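Local coordinates for SM80.1 Vicilin (Solanum melongena, PDB 5VF5), which probably serves as a seed storage protein of the 7S vicilin class, built from two cupin domains and found here with bound copper and sodium, at residues R50-P64 against H110-V124. Numbering follows the deposited sequence.
Sequences RVSVIELEPQSFMLP and HLLNRDNNEKFFVYV
At one end of the N-terminal cupin barrel, two strand-turn-strand units lie against each other, each passing from one sheet to the other. Strand 50-56 runs antiparallel to 120-124, with Ile54 and Val122 exchanging both backbone hydrogen bonds; strand 60-64 pairs likewise with 110-113, and the G1 bulge at Gln59 and Ser60 opposite Asn113 starts that second ladder. Asn113 ties the two turns together. Its CG stands anti to the backbone N (chi1 -180°), which carries the amide between them: Asn113 ND2 gives a nearly straight bond to Glu118 O at 2.9 Å and a more bent one to Leu56 O at 3.1 Å, the latter from above the carbonyl plane. Leu56 O also takes Phe120 N, so two donors grip it, while Asn113 OD1 closes an Asx turn with Asp115 N. Between the sheets, Leu111 CD1 sits 4.0 Å from both Ile54 CG2 and Met62 SD, and Leu56 CD2 packs on Leu111 CB at 3.9 Å. On the outer side, Glu55 OE2 is salt-bridged to Arg31 NH1. A water links Glu57 OE2 to Lys119 NZ. Neighbouring strands in each of two sheets, joined by two turns, fit the cupin jelly-roll barrel.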
ATOM      1  N   ARG A  50       0.046   6.698  -6.719  1.00 10.22           N
ATOM      2  CA  ARG A  50       1.195   5.839  -6.951  1.00 10.82           C
ATOM      3  C   ARG A  50       1.389   4.957  -5.750  1.00 10.37           C
ATOM      4  O   ARG A  50       1.160   5.417  -4.600  1.00 11.18           O
ATOM      5  CB  ARG A  50       2.437   6.661  -7.198  1.00 10.42           C
ATOM      6  CG  ARG A  50       2.380   7.601  -8.398  1.00 10.83           C
ATOM      7  CD  ARG A  50       2.340   6.889  -9.738  1.00 10.47           C
ATOM      8  NE  ARG A  50       3.626   6.309 -10.085  1.00 10.48           N
ATOM      9  CZ  ARG A  50       4.656   6.976 -10.610  1.00 11.13           C
ATOM     10  NH1 ARG A  50       4.568   8.291 -10.834  1.00 13.02           N
ATOM     11  NH2 ARG A  50       5.783   6.331 -10.906  1.00 12.87           N
ATOM     12  N   VAL A  51       1.945   3.765  -5.949  1.00  9.69           N
ATOM     13  CA  VAL A  51       2.389   2.948  -4.846  1.00  9.42           C
ATOM     14  C   VAL A  51       3.855   2.681  -4.932  1.00  9.78           C
ATOM     15  O   VAL A  51       4.417   2.585  -6.038  1.00  9.59           O
ATOM     16  CB  VAL A  51       1.587   1.632  -4.617  1.00 11.31           C
ATOM     17  CG1 VAL A  51       0.155   1.929  -4.205  1.00 12.49           C
ATOM     18  CG2 VAL A  51       1.646   0.716  -5.795  1.00 11.97           C
ATOM     19  N   SER A  52       4.484   2.543  -3.779  1.00  9.75           N
ATOM     20  CA  SER A  52       5.932   2.333  -3.709  0.80 10.71           C
ATOM     21  C   SER A  52       6.279   1.497  -2.487  1.00 10.69           C
ATOM     22  O   SER A  52       5.435   1.257  -1.601  1.00  9.31           O
ATOM     23  CB  SER A  52       6.656   3.692  -3.672  0.80 10.94           C
ATOM     24  OG  SER A  52       6.237   4.458  -2.545  0.80 12.28           O
ATOM     25  N   VAL A  53       7.530   1.102  -2.436  1.00 10.43           N
ATOM     26  CA  VAL A  53       8.088   0.369  -1.315  1.00 11.37           C
ATOM     27  C   VAL A  53       9.390   1.058  -0.892  1.00 10.29           C
ATOM     28  O   VAL A  53      10.156   1.484  -1.739  1.00 12.12           O
ATOM     29  CB  VAL A  53       8.316  -1.144  -1.617  0.50 12.79           C
ATOM     30  CG1 VAL A  53       9.076  -1.842  -0.492  0.50 14.44           C
ATOM     31  CG2 VAL A  53       6.995  -1.850  -1.846  0.50 14.46           C
ATOM     32  N   ILE A  54       9.560   1.225   0.429  1.00 10.02           N
ATOM     33  CA  ILE A  54      10.812   1.640   1.026  1.00 10.82           C
ATOM     34  C   ILE A  54      11.333   0.470   1.834  1.00 12.32           C
ATOM     35  O   ILE A  54      10.615  -0.073   2.678  1.00 12.99           O
ATOM     36  CB  ILE A  54      10.628   2.860   1.962  1.00 12.84           C
ATOM     37  CG1 ILE A  54       9.989   4.029   1.206  1.00 15.77           C
ATOM     38  CG2 ILE A  54      11.978   3.226   2.578  1.00 16.86           C
ATOM     39  CD1 ILE A  54       9.568   5.196   2.073  1.00 18.92           C
ATOM     40  N   GLU A  55      12.597   0.122   1.625  1.00 12.30           N
ATOM     41  CA  GLU A  55      13.287  -0.938   2.342  1.00 13.05           C
ATOM     42  C   GLU A  55      14.553  -0.361   2.948  1.00 13.00           C
ATOM     43  O   GLU A  55      15.326   0.297   2.244  1.00 14.05           O
ATOM     44  CB  GLU A  55      13.736  -2.019   1.372  1.00 17.83           C
ATOM     45  CG  GLU A  55      12.637  -2.737   0.696  1.00 23.57           C
ATOM     46  CD  GLU A  55      13.144  -3.844  -0.219  1.00 29.86           C
ATOM     47  OE1 GLU A  55      14.321  -3.827  -0.683  1.00 30.78           O
ATOM     48  OE2 GLU A  55      12.314  -4.704  -0.531  1.00 34.19           O
ATOM     49  N   LEU A  56      14.726  -0.527   4.257  1.00 11.78           N
ATOM     50  CA  LEU A  56      15.960  -0.128   4.935  1.00 12.16           C
ATOM     51  C   LEU A  56      16.599  -1.409   5.496  1.00 12.45           C
ATOM     52  O   LEU A  56      15.987  -2.127   6.288  1.00 13.44           O
ATOM     53  CB  LEU A  56      15.711   0.887   6.073  1.00 13.95           C
ATOM     54  CG  LEU A  56      15.876   2.365   5.688  1.00 15.60           C
ATOM     55  CD1 LEU A  56      14.834   2.773   4.680  1.00 16.81           C
ATOM     56  CD2 LEU A  56      15.850   3.283   6.906  1.00 15.60           C
ATOM     57  N   GLU A  57      17.855  -1.618   5.152  1.00 12.43           N
ATOM     58  CA  GLU A  57      18.657  -2.651   5.816  1.00 13.31           C
ATOM     59  C   GLU A  57      18.840  -2.328   7.289  1.00 14.70           C
ATOM     60  O   GLU A  57      18.641  -1.197   7.725  1.00 13.45           O
ATOM     61  CB  GLU A  57      20.024  -2.715   5.139  1.00 13.53           C
ATOM     62  CG  GLU A  57      20.027  -3.211   3.685  1.00 14.80           C
ATOM     63  CD  GLU A  57      19.829  -4.696   3.506  1.00 22.36           C
ATOM     64  OE1 GLU A  57      19.693  -5.421   4.507  1.00 24.71           O
ATOM     65  OE2 GLU A  57      19.810  -5.125   2.331  1.00 27.50           O
ATOM     66  N   PRO A  58      19.213  -3.334   8.088  1.00 15.64           N
ATOM     67  CA  PRO A  58      19.562  -3.021   9.473  1.00 15.22           C
ATOM     68  C   PRO A  58      20.601  -1.887   9.587  1.00 15.96           C
ATOM     69  O   PRO A  58      21.456  -1.721   8.721  1.00 16.98           O
ATOM     70  CB  PRO A  58      20.168  -4.335   9.989  1.00 19.98           C
ATOM     71  CG  PRO A  58      19.921  -5.333   8.982  1.00 21.30           C
ATOM     72  CD  PRO A  58      19.352  -4.754   7.765  1.00 17.27           C
ATOM     73  N   GLN A  59      20.479  -1.103  10.643  1.00 14.31           N
ATOM     74  CA  GLN A  59      21.481  -0.052  11.002  1.00 17.15           C
ATOM     75  C   GLN A  59      21.688   0.876   9.800  1.00 16.60           C
ATOM     76  O   GLN A  59      22.813   1.070   9.328  1.00 18.37           O
ATOM     77  CB  GLN A  59      22.798  -0.670  11.484  1.00 20.53           C
ATOM     78  CG  GLN A  59      22.632  -1.516  12.720  1.00 25.56           C
ATOM     79  CD  GLN A  59      23.893  -2.241  13.155  1.00 31.24           C
ATOM     80  OE1 GLN A  59      24.858  -2.394  12.392  1.00 35.44           O
ATOM     81  NE2 GLN A  59      23.862  -2.743  14.380  1.00 33.18           N
ATOM     82  N   SER A  60      20.581   1.437   9.312  1.00 14.09           N
ATOM     83  CA  SER A  60      20.605   2.273   8.121  1.00 13.22           C
ATOM     84  C   SER A  60      19.781   3.548   8.316  1.00 13.06           C
ATOM     85  O   SER A  60      18.925   3.642   9.210  1.00 14.36           O
ATOM     86  CB  SER A  60      20.127   1.472   6.918  1.00 14.65           C
ATOM     87  OG  SER A  60      18.760   1.384   6.945  0.70 13.02           O
ATOM     88  N   PHE A  61      20.081   4.539   7.484  1.00 12.42           N
ATOM     89  CA  PHE A  61      19.531   5.896   7.584  1.00 11.99           C
ATOM     90  C   PHE A  61      19.210   6.402   6.185  1.00 11.53           C
ATOM     91  O   PHE A  61      20.086   6.433   5.336  1.00 11.23           O
ATOM     92  CB  PHE A  61      20.557   6.811   8.246  1.00 14.09           C
ATOM     93  CG  PHE A  61      20.166   8.263   8.319  1.00 14.62           C
ATOM     94  CD1 PHE A  61      19.255   8.691   9.260  1.00 17.20           C
ATOM     95  CD2 PHE A  61      20.726   9.191   7.481  1.00 15.12           C
ATOM     96  CE1 PHE A  61      18.916   9.997   9.331  1.00 17.34           C
ATOM     97  CE2 PHE A  61      20.394  10.529   7.574  1.00 17.82           C
ATOM     98  CZ  PHE A  61      19.507  10.923   8.518  1.00 17.28           C
ATOM     99  N   MET A  62      17.962   6.803   5.957  1.00 11.57           N
ATOM    100  CA  MET A  62      17.545   7.462   4.716  1.00 10.66           C
ATOM    101  C   MET A  62      17.601   8.975   4.905  1.00 10.62           C
ATOM    102  O   MET A  62      16.975   9.517   5.837  1.00 12.04           O
ATOM    103  CB  MET A  62      16.166   7.032   4.239  1.00 12.11           C
ATOM    104  CG  MET A  62      15.793   7.695   2.916  1.00 14.40           C
ATOM    105  SD  MET A  62      14.203   7.115   2.361  1.00 17.36           S
ATOM    106  CE  MET A  62      14.172   7.815   0.690  1.00 21.47           C
ATOM    107  N   LEU A  63      18.299   9.652   4.010  1.00 10.73           N
ATOM    108  CA  LEU A  63      18.592  11.068   4.121  1.00 10.54           C
ATOM    109  C   LEU A  63      17.327  11.941   4.033  1.00 10.50           C
ATOM    110  O   LEU A  63      16.386  11.598   3.337  1.00 10.54           O
ATOM    111  CB  LEU A  63      19.501  11.507   2.974  1.00 12.49           C
ATOM    112  CG  LEU A  63      20.982  11.410   3.201  1.00 17.50           C
ATOM    113  CD1 LEU A  63      21.487  10.182   3.851  1.00 18.47           C
ATOM    114  CD2 LEU A  63      21.789  11.821   2.012  1.00 14.73           C
ATOM    115  N   PRO A  64      17.343  13.108   4.710  1.00  9.94           N
ATOM    116  CA  PRO A  64      16.235  14.055   4.626  1.00  9.26           C
ATOM    117  C   PRO A  64      15.804  14.422   3.217  1.00  9.41           C
ATOM    118  O   PRO A  64      16.646  14.796   2.349  1.00 10.54           O
ATOM    119  CB  PRO A  64      16.755  15.257   5.377  1.00 11.49           C
ATOM    120  CG  PRO A  64      17.673  14.682   6.430  1.00 11.85           C
ATOM    121  CD  PRO A  64      18.279  13.461   5.796  1.00 10.81           C
ATOM    122  N   HIS A 110      13.204  11.918   7.476  1.00 10.63           N
ATOM    123  CA  HIS A 110      14.277  10.967   7.421  1.00 10.30           C
ATOM    124  C   HIS A 110      13.884   9.704   8.145  1.00 10.97           C
ATOM    125  O   HIS A 110      12.949   9.735   8.997  1.00 12.12           O
ATOM    126  CB  HIS A 110      15.639  11.573   7.847  1.00 12.03           C
ATOM    127  CG  HIS A 110      15.703  12.113   9.237  1.00 14.01           C
ATOM    128  ND1 HIS A 110      15.927  11.301  10.319  1.00 17.39           N
ATOM    129  CD2 HIS A 110      15.708  13.383   9.696  1.00 17.30           C
ATOM    130  CE1 HIS A 110      16.033  12.056  11.402  1.00 18.68           C
ATOM    131  NE2 HIS A 110      15.908  13.322  11.057  1.00 17.28           N
ATOM    132  N   LEU A 111      14.537   8.591   7.812  1.00 11.66           N
ATOM    133  CA  LEU A 111      14.164   7.281   8.369  1.00 11.94           C
ATOM    134  C   LEU A 111      15.400   6.598   8.911  1.00 14.08           C
ATOM    135  O   LEU A 111      16.483   6.721   8.329  1.00 15.46           O
ATOM    136  CB  LEU A 111      13.550   6.398   7.289  1.00 13.00           C
ATOM    137  CG  LEU A 111      12.224   6.819   6.659  1.00 14.88           C
ATOM    138  CD1 LEU A 111      11.909   5.928   5.472  1.00 20.24           C
ATOM    139  CD2 LEU A 111      11.089   6.784   7.660  1.00 18.70           C
ATOM    140  N   LEU A 112      15.200   5.851   9.993  1.00 13.87           N
ATOM    141  CA  LEU A 112      16.272   5.133  10.652  1.00 14.66           C
ATOM    142  C   LEU A 112      15.814   3.727  10.986  1.00 16.27           C
ATOM    143  O   LEU A 112      14.793   3.559  11.661  1.00 19.48           O
ATOM    144  CB  LEU A 112      16.641   5.871  11.955  1.00 16.81           C
ATOM    145  CG  LEU A 112      17.667   5.237  12.876  1.00 20.52           C
ATOM    146  CD1 LEU A 112      19.009   5.187  12.158  1.00 23.86           C
ATOM    147  CD2 LEU A 112      17.727   6.029  14.170  1.00 22.30           C
ATOM    148  N   ASN A 113      16.583   2.728  10.590  1.00 13.32           N
ATOM    149  CA  ASN A 113      16.356   1.369  11.047  1.00 14.25           C
ATOM    150  C   ASN A 113      17.478   1.115  12.059  1.00 15.47           C
ATOM    151  O   ASN A 113      18.624   0.981  11.673  1.00 17.13           O
ATOM    152  CB  ASN A 113      16.406   0.372   9.887  1.00 14.37           C
ATOM    153  CG  ASN A 113      16.158  -1.076  10.339  1.00 14.26           C
ATOM    154  OD1 ASN A 113      15.925  -1.319  11.533  1.00 15.30           O
ATOM    155  ND2 ASN A 113      16.169  -2.024   9.397  1.00 13.21           N
ATOM    156  N   ARG A 114      17.092   1.025  13.339  1.00 18.75           N
ATOM    157  CA  ARG A 114      18.005   0.858  14.451  1.00 21.99           C
ATOM    158  C   ARG A 114      18.318  -0.602  14.706  1.00 21.79           C
ATOM    159  O   ARG A 114      19.207  -0.907  15.500  1.00 22.63           O
ATOM    160  CB  ARG A 114      17.370   1.424  15.752  1.00 30.09           C
ATOM    161  CG  ARG A 114      16.521   2.682  15.575  1.00 36.87           C
ATOM    162  CD  ARG A 114      16.032   3.225  16.913  1.00 44.13           C
ATOM    163  NE  ARG A 114      14.829   2.535  17.424  1.00 37.78           N
ATOM    164  CZ  ARG A 114      14.218   2.865  18.555  1.00 37.46           C
ATOM    165  NH1 ARG A 114      14.681   3.876  19.306  1.00 48.29           N
ATOM    166  NH2 ARG A 114      13.135   2.204  18.941  1.00 45.70           N
ATOM    167  N   ASP A 115      17.572  -1.511  14.095  1.00 19.28           N
ATOM    168  CA  ASP A 115      17.729  -2.930  14.431  1.00 19.34           C
ATOM    169  C   ASP A 115      19.015  -3.456  13.862  1.00 20.26           C
ATOM    170  O   ASP A 115      19.452  -2.998  12.807  1.00 18.63           O
ATOM    171  CB  ASP A 115      16.562  -3.773  13.912  1.00 18.34           C
ATOM    172  CG  ASP A 115      16.450  -5.117  14.625  1.00 20.17           C
ATOM    173  OD1 ASP A 115      15.951  -5.166  15.770  1.00 28.68           O
ATOM    174  OD2 ASP A 115      16.895  -6.130  14.095  1.00 21.50           O
ATOM    175  N   ASN A 116      19.598  -4.450  14.531  1.00 23.08           N
ATOM    176  CA  ASN A 116      20.870  -5.017  14.071  1.00 24.08           C
ATOM    177  C   ASN A 116      20.701  -6.108  13.044  1.00 22.29           C
ATOM    178  O   ASN A 116      21.660  -6.484  12.402  1.00 25.96           O
ATOM    179  CB  ASN A 116      21.715  -5.522  15.257  1.00 28.69           C
ATOM    180  CG  ASN A 116      21.044  -6.609  16.056  1.00 40.22           C
ATOM    181  OD1 ASN A 116      19.834  -6.809  15.973  1.00 53.28           O
ATOM    182  ND2 ASN A 116      21.826  -7.299  16.879  1.00 54.25           N
ATOM    183  N   ASN A 117      19.479  -6.618  12.877  1.00 22.28           N
ATOM    184  CA  ASN A 117      19.274  -7.791  12.025  1.00 26.72           C
ATOM    185  C   ASN A 117      18.096  -7.757  11.058  1.00 22.82           C
ATOM    186  O   ASN A 117      18.195  -8.335  10.000  1.00 25.88           O
ATOM    187  CB  ASN A 117      19.136  -9.052  12.909  1.00 32.55           C
ATOM    188  CG  ASN A 117      20.416  -9.419  13.631  1.00 42.05           C
ATOM    189  OD1 ASN A 117      20.442  -9.466  14.862  1.00 51.86           O
ATOM    190  ND2 ASN A 117      21.485  -9.694  12.874  1.00 43.59           N
ATOM    191  N   GLU A 118      16.998  -7.115  11.437  1.00 20.76           N
ATOM    192  CA  GLU A 118      15.740  -7.178  10.687  0.70 18.73           C
ATOM    193  C   GLU A 118      15.617  -5.972   9.740  1.00 17.34           C
ATOM    194  O   GLU A 118      15.806  -4.840  10.158  1.00 17.70           O
ATOM    195  CB  GLU A 118      14.553  -7.168  11.661  0.70 21.81           C
ATOM    196  CG  GLU A 118      13.204  -7.486  11.015  0.70 24.67           C
ATOM    197  CD  GLU A 118      12.064  -7.786  12.000  0.70 32.64           C
ATOM    198  OE1 GLU A 118      12.177  -7.437  13.207  0.70 36.45           O
ATOM    199  OE2 GLU A 118      11.037  -8.376  11.558  0.70 36.93           O
ATOM    200  N   LYS A 119      15.290  -6.222   8.483  1.00 15.95           N
ATOM    201  CA  LYS A 119      14.959  -5.138   7.553  1.00 14.89           C
ATOM    202  C   LYS A 119      13.655  -4.446   7.956  1.00 14.78           C
ATOM    203  O   LYS A 119      12.768  -5.057   8.572  1.00 17.91           O
ATOM    204  CB  LYS A 119      14.862  -5.663   6.133  1.00 16.88           C
ATOM    205  CG  LYS A 119      16.133  -6.269   5.606  1.00 21.46           C
ATOM    206  CD  LYS A 119      15.919  -6.768   4.180  1.00 29.75           C
ATOM    207  CE  LYS A 119      17.067  -7.629   3.734  1.00 40.75           C
ATOM    208  NZ  LYS A 119      16.978  -7.971   2.284  1.00 45.46           N
ATOM    209  N   PHE A 120      13.550  -3.167   7.584  1.00 13.33           N
ATOM    210  CA  PHE A 120      12.341  -2.339   7.779  1.00 11.74           C
ATOM    211  C   PHE A 120      11.726  -2.071   6.431  1.00 11.61           C
ATOM    212  O   PHE A 120      12.416  -1.559   5.549  1.00 13.62           O
ATOM    213  CB  PHE A 120      12.783  -1.040   8.453  1.00 12.91           C
ATOM    214  CG  PHE A 120      11.712   0.005   8.638  1.00 13.24           C
ATOM    215  CD1 PHE A 120      10.567  -0.249   9.386  1.00 12.96           C
ATOM    216  CD2 PHE A 120      11.883   1.290   8.114  1.00 13.99           C
ATOM    217  CE1 PHE A 120       9.613   0.745   9.573  1.00 14.82           C
ATOM    218  CE2 PHE A 120      10.945   2.266   8.306  1.00 16.01           C
ATOM    219  CZ  PHE A 120       9.820   2.007   9.058  1.00 14.55           C
ATOM    220  N   PHE A 121      10.460  -2.477   6.245  1.00 11.41           N
ATOM    221  CA  PHE A 121       9.801  -2.438   4.959  0.50 12.67           C
ATOM    222  C   PHE A 121       8.502  -1.639   5.113  1.00 12.24           C
ATOM    223  O   PHE A 121       7.673  -1.959   6.014  1.00 12.71           O
ATOM    224  CB  PHE A 121       9.550  -3.878   4.526  0.50 15.60           C
ATOM    225  CG  PHE A 121       9.062  -4.042   3.123  0.50 19.81           C
ATOM    226  CD1 PHE A 121       7.768  -3.660   2.761  0.50 21.32           C
ATOM    227  CD2 PHE A 121       9.871  -4.637   2.176  0.50 21.34           C
ATOM    228  CE1 PHE A 121       7.314  -3.833   1.471  0.50 22.60           C
ATOM    229  CE2 PHE A 121       9.409  -4.818   0.878  0.50 25.90           C
ATOM    230  CZ  PHE A 121       8.132  -4.417   0.536  0.50 22.30           C
ATOM    231  N   VAL A 122       8.313  -0.636   4.245  1.00  9.95           N
ATOM    232  CA  VAL A 122       7.121   0.214   4.258  1.00 10.10           C
ATOM    233  C   VAL A 122       6.477   0.149   2.881  1.00  9.88           C
ATOM    234  O   VAL A 122       7.171   0.313   1.864  1.00 11.29           O
ATOM    235  CB  VAL A 122       7.486   1.686   4.589  1.00 11.51           C
ATOM    236  CG1 VAL A 122       6.260   2.571   4.744  1.00 13.35           C
ATOM    237  CG2 VAL A 122       8.353   1.755   5.851  1.00 13.67           C
ATOM    238  N   TYR A 123       5.161  -0.062   2.849  1.00  9.53           N
ATOM    239  CA  TYR A 123       4.323   0.099   1.656  0.50  9.45           C
ATOM    240  C   TYR A 123       3.698   1.485   1.689  1.00  9.37           C
ATOM    241  O   TYR A 123       3.108   1.881   2.698  1.00  9.58           O
ATOM    242  CB  TYR A 123       3.239  -0.983   1.673  0.50 10.23           C
ATOM    243  CG  TYR A 123       2.265  -1.087   0.512  0.50  9.01           C
ATOM    244  CD1 TYR A 123       2.670  -0.838  -0.786  0.50  9.05           C
ATOM    245  CD2 TYR A 123       0.945  -1.531   0.723  0.50  8.75           C
ATOM    246  CE1 TYR A 123       1.789  -0.959  -1.842  0.50  8.67           C
ATOM    247  CE2 TYR A 123       0.070  -1.693  -0.331  0.50  8.97           C
ATOM    248  CZ  TYR A 123       0.491  -1.413  -1.606  0.50  9.18           C
ATOM    249  OH  TYR A 123      -0.386  -1.582  -2.640  0.50  8.85           O
ATOM    250  N   VAL A 124       3.790   2.234   0.603  1.00  9.83           N
ATOM    251  CA  VAL A 124       3.406   3.627   0.538  1.00  9.25           C
ATOM    252  C   VAL A 124       2.398   3.873  -0.550  1.00  9.51           C
ATOM    253  O   VAL A 124       2.604   3.463  -1.698  1.00 11.04           O
ATOM    254  CB  VAL A 124       4.637   4.512   0.312  1.00 11.05           C
ATOM    255  CG1 VAL A 124       4.259   5.984   0.272  1.00 12.45           C
ATOM    256  CG2 VAL A 124       5.725   4.244   1.337  1.00 12.29           C
TER
HETATM  257  O   HOH W   1      19.476  -7.814   1.748  1.00 34.10           O
HETATM  258  O   HOH W   2      21.765  -2.308  16.051  1.00 37.74           O